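Local coordinates for peptide ABC transporter, peptide-binding protein (Thermus thermophilus, PDB 2D5W) that binds oligopeptides, here a pentapeptide, and probably delivers them to an ABC transporter for uptake across the membrane, at residues 257-260 with 261-265; 440-443 with 444-447. One frame throughout, in Å; residues are numbered along the deposited sequence.

Contact 1: 257-260 with 261-265; sequences SLLV and AVIGG
Ala261 meets Ser257 through the backbone: its N donates a hydrogen bond to Ser257 O at 3.1 Å, and its methyl lies against the carbonyl oxygens of Leu258 and Ser257. One residue on, Val262 N hydrogen-bonds to Leu258 O at 2.8 Å, the donor nearly in line with the C=O. Val262 CG2, anti to the carbonyl carbon, comes back to touch Leu258 CD1 at 4.2 Å and rests on Leu258 O. Ile263 repeats the i to i+4 hydrogen bond, N to Leu259 O at 2.9 Å. Its CG1 lies beside its own backbone N (chi1 -65°), which swings the chain over Leu259 O and sets CD1 3.9 Å from Leu259 CG. Leu259 and Ile263 both touch Gln284 and Leu285 of helix 283-286; an alanine in place of Ile263 would probably open a gap beside Leu259 and leave that helix with less to pack against. Gly264 N closes the last turn on Val260 O at 3.0 Å, a less straight hydrogen bond (148° at the hydrogen). Gly265 then leaves the helix with positive phi, where a CB would jam against the preceding carbonyl O. Apolar side chains thus seat the helix on its neighbour, while past the i to i+4 ladder arginines serve the carbonyls: Arg292 bonds Ile263 O, Arg557 Gly265 O.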
loop_
_atom_site.group_PDB
_atom_site.type_symbol
_atom_site.label_atom_id
_atom_site.label_comp_id
_atom_site.label_asym_id
_atom_site.label_seq_id
_atom_site.Cartn_x
_atom_site.Cartn_y
_atom_site.Cartn_z
ATOM N N SER A 257 6.904 11.156 -19.535
ATOM C CA SER A 257 6.717 12.597 -19.443
ATOM C C SER A 257 7.225 13.080 -18.081
ATOM O O SER A 257 7.787 14.169 -17.973
ATOM C CB SER A 257 5.244 12.957 -19.629
ATOM O OG SER A 257 4.816 12.609 -20.936
ATOM N N LEU A 258 7.037 12.274 -17.039
ATOM C CA LEU A 258 7.523 12.658 -15.718
ATOM C C LEU A 258 9.050 12.670 -15.751
ATOM O O LEU A 258 9.681 13.569 -15.202
ATOM C CB LEU A 258 7.019 11.691 -14.642
ATOM C CG LEU A 258 7.531 11.953 -13.219
ATOM C CD1 LEU A 258 7.183 13.362 -12.763
ATOM C CD2 LEU A 258 6.921 10.926 -12.282
ATOM N N LEU A 259 9.643 11.671 -16.402
ATOM C CA LEU A 259 11.096 11.599 -16.520
ATOM C C LEU A 259 11.633 12.873 -17.179
ATOM O O LEU A 259 12.619 13.459 -16.719
ATOM C CB LEU A 259 11.501 10.376 -17.351
ATOM C CG LEU A 259 12.997 10.232 -17.661
ATOM C CD1 LEU A 259 13.787 10.125 -16.368
ATOM C CD2 LEU A 259 13.226 9.007 -18.527
ATOM N N VAL A 260 10.981 13.306 -18.254
ATOM C CA VAL A 260 11.406 14.515 -18.951
ATOM C C VAL A 260 11.335 15.719 -18.010
ATOM O O VAL A 260 12.255 16.535 -17.965
ATOM C CB VAL A 260 10.526 14.770 -20.205
ATOM C CG1 VAL A 260 10.840 16.135 -20.805
ATOM C CG2 VAL A 260 10.773 13.677 -21.241
ATOM N N ALA A 261 10.250 15.825 -17.246
ATOM C CA ALA A 261 10.104 16.938 -16.313
ATOM C C ALA A 261 11.200 16.897 -15.242
ATOM O O ALA A 261 11.774 17.927 -14.881
ATOM C CB ALA A 261 8.721 16.899 -15.663
ATOM N N VAL A 262 11.500 15.705 -14.740
ATOM C CA VAL A 262 12.534 15.563 -13.720
ATOM C C VAL A 262 13.902 15.968 -14.274
ATOM O O VAL A 262 14.671 16.663 -13.605
ATOM C CB VAL A 262 12.578 14.112 -13.180
ATOM C CG1 VAL A 262 13.806 13.910 -12.298
ATOM C CG2 VAL A 262 11.312 13.825 -12.377
ATOM N N ILE A 263 14.204 15.550 -15.498
ATOM C CA ILE A 263 15.478 15.911 -16.114
ATOM C C ILE A 263 15.566 17.429 -16.284
ATOM O O ILE A 263 16.636 18.020 -16.117
ATOM C CB ILE A 263 15.636 15.244 -17.500
ATOM C CG1 ILE A 263 15.721 13.722 -17.339
ATOM C CG2 ILE A 263 16.880 15.781 -18.206
ATOM C CD1 ILE A 263 15.662 12.963 -18.645
ATOM N N GLY A 264 14.431 18.049 -16.601
ATOM C CA GLY A 264 14.372 19.488 -16.817
ATOM C C GLY A 264 14.805 20.375 -15.665
ATOM O O GLY A 264 15.206 21.521 -15.885
ATOM N N GLY A 265 14.690 19.876 -14.439
ATOM C CA GLY A 265 15.132 20.643 -13.287
ATOM C C GLY A 265 14.120 21.374 -12.428
ATOM O O GLY A 265 14.498 21.907 -11.386
#

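Contact 2: 440-443 with 444-447; sequences NAPS and AVVF
Phe447 is the flat group here, its ring edge turned to Ser443: CD1 lies 3.1 Å from Ser443 OG, which sits near the ring plane. Over the centre of one face lies CG2 of the adjacent Val446, 3.8 Å above the plane. Phe466 adds an edge-to-face ring contact, and an apolar side chain of the bound peptide packs on Phe447, so this residue belongs to the peptide site. With OG anti to its backbone N (chi1 165°), Ser443 holds its hydroxyl beside the ring while hydrogen-bonding to Gln14 and Gln30. The motif is the start of a short helix, 443-446, entered from the loop after strand 435-438, with Pro442 at the N-cap position. Pro442 O accepts hydrogen bonds from two N-H groups. Val446 N, 2.9 Å away, meets this oxygen nearly head-on. Val445 N instead approaches it from well above the carbonyl plane, 58° out of it. Phe447 N continues the turn, hydrogen-bonding to Ser443 O at 3.0 Å. On the loop side, the methyl of Ala441 touches Val446 CG1 at 3.7 Å and also Val445 CG1. Val445 CG2 runs alongside the proline ring, 3.9 Å from Pro442 CD, the two side chains pointing the same way.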
loop_
_atom_site.group_PDB
_atom_site.type_symbol
_atom_site.label_atom_id
_atom_site.label_comp_id
_atom_site.label_asym_id
_atom_site.label_seq_id
_atom_site.Cartn_x
_atom_site.Cartn_y
_atom_site.Cartn_z
ATOM N N ASN A 440 -6.401 -0.702 -19.440
ATOM C CA ASN A 440 -5.706 0.105 -18.451
ATOM C C ASN A 440 -6.421 1.401 -18.108
ATOM O O ASN A 440 -7.204 1.928 -18.899
ATOM C CB ASN A 440 -4.296 0.431 -18.946
ATOM C CG ASN A 440 -3.495 -0.809 -19.300
ATOM O OD1 ASN A 440 -3.753 -1.906 -18.795
ATOM N ND2 ASN A 440 -2.499 -0.635 -20.159
ATOM N N ALA A 441 -6.135 1.912 -16.916
ATOM C CA ALA A 441 -6.725 3.159 -16.447
ATOM C C ALA A 441 -5.785 3.758 -15.407
ATOM O O ALA A 441 -4.854 3.097 -14.950
ATOM C CB ALA A 441 -8.109 2.895 -15.842
ATOM N N PRO A 442 -6.009 5.020 -15.019
ATOM C CA PRO A 442 -5.140 5.656 -14.022
ATOM C C PRO A 442 -5.197 4.995 -12.649
ATOM O O PRO A 442 -6.180 4.333 -12.299
ATOM C CB PRO A 442 -5.668 7.091 -13.958
ATOM C CG PRO A 442 -6.308 7.301 -15.293
ATOM C CD PRO A 442 -6.992 5.983 -15.546
ATOM N N SER A 443 -4.133 5.197 -11.879
ATOM C CA SER A 443 -4.027 4.695 -10.517
ATOM C C SER A 443 -5.252 5.130 -9.705
ATOM O O SER A 443 -5.821 4.340 -8.952
ATOM C CB SER A 443 -2.742 5.251 -9.888
ATOM O OG SER A 443 -2.728 5.109 -8.478
ATOM N N ALA A 444 -5.661 6.385 -9.879
ATOM C CA ALA A 444 -6.808 6.931 -9.154
ATOM C C ALA A 444 -8.109 6.199 -9.468
ATOM O O ALA A 444 -9.085 6.310 -8.722
ATOM C CB ALA A 444 -6.955 8.417 -9.459
ATOM N N VAL A 445 -8.124 5.462 -10.573
ATOM C CA VAL A 445 -9.297 4.694 -10.973
ATOM C C VAL A 445 -9.182 3.224 -10.565
ATOM O O VAL A 445 -10.043 2.702 -9.858
ATOM C CB VAL A 445 -9.521 4.761 -12.507
ATOM C CG1 VAL A 445 -10.640 3.808 -12.915
ATOM C CG2 VAL A 445 -9.881 6.181 -12.918
ATOM N N VAL A 446 -8.107 2.561 -10.981
ATOM C CA VAL A 446 -7.962 1.139 -10.684
ATOM C C VAL A 446 -7.728 0.781 -9.224
ATOM O O VAL A 446 -8.030 -0.336 -8.804
ATOM C CB VAL A 446 -6.851 0.478 -11.551
ATOM C CG1 VAL A 446 -7.166 0.672 -13.027
ATOM C CG2 VAL A 446 -5.481 1.053 -11.208
ATOM N N PHE A 447 -7.207 1.722 -8.442
ATOM C CA PHE A 447 -6.948 1.449 -7.034
ATOM C C PHE A 447 -8.048 1.961 -6.106
ATOM O O PHE A 447 -7.915 1.894 -4.886
ATOM C CB PHE A 447 -5.581 2.013 -6.633
ATOM C CG PHE A 447 -4.422 1.365 -7.354
ATOM C CD1 PHE A 447 -3.317 2.125 -7.720
ATOM C CD2 PHE A 447 -4.432 0.004 -7.672
ATOM C CE1 PHE A 447 -2.241 1.551 -8.391
ATOM C CE2 PHE A 447 -3.352 -0.581 -8.346
ATOM C CZ PHE A 447 -2.259 0.198 -8.704
#

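In the fold
Contact 1 comes first along the chain, on helix 255-264, which links strand 246-251 of the five-stranded mixed sheet to edge strand 269-270. This is a beta-alpha-beta crossover, its two strands running parallel with strand 7-12 between them. Contact 2 comes much later, at the loop and short helix 443-446 that follow strand 435-438 of the larger seven-stranded sheet. Their centres are about 22 Å apart and their nearest atoms about 11 Å, so the two do not touch. Contact 1 is peripheral, its centre about 25 Å from the centre of the chain; that of contact 2 lies about 14 Å from it. One packs a helix at the edge of the fold, the other contributes Phe447 to the wall of the peptide site.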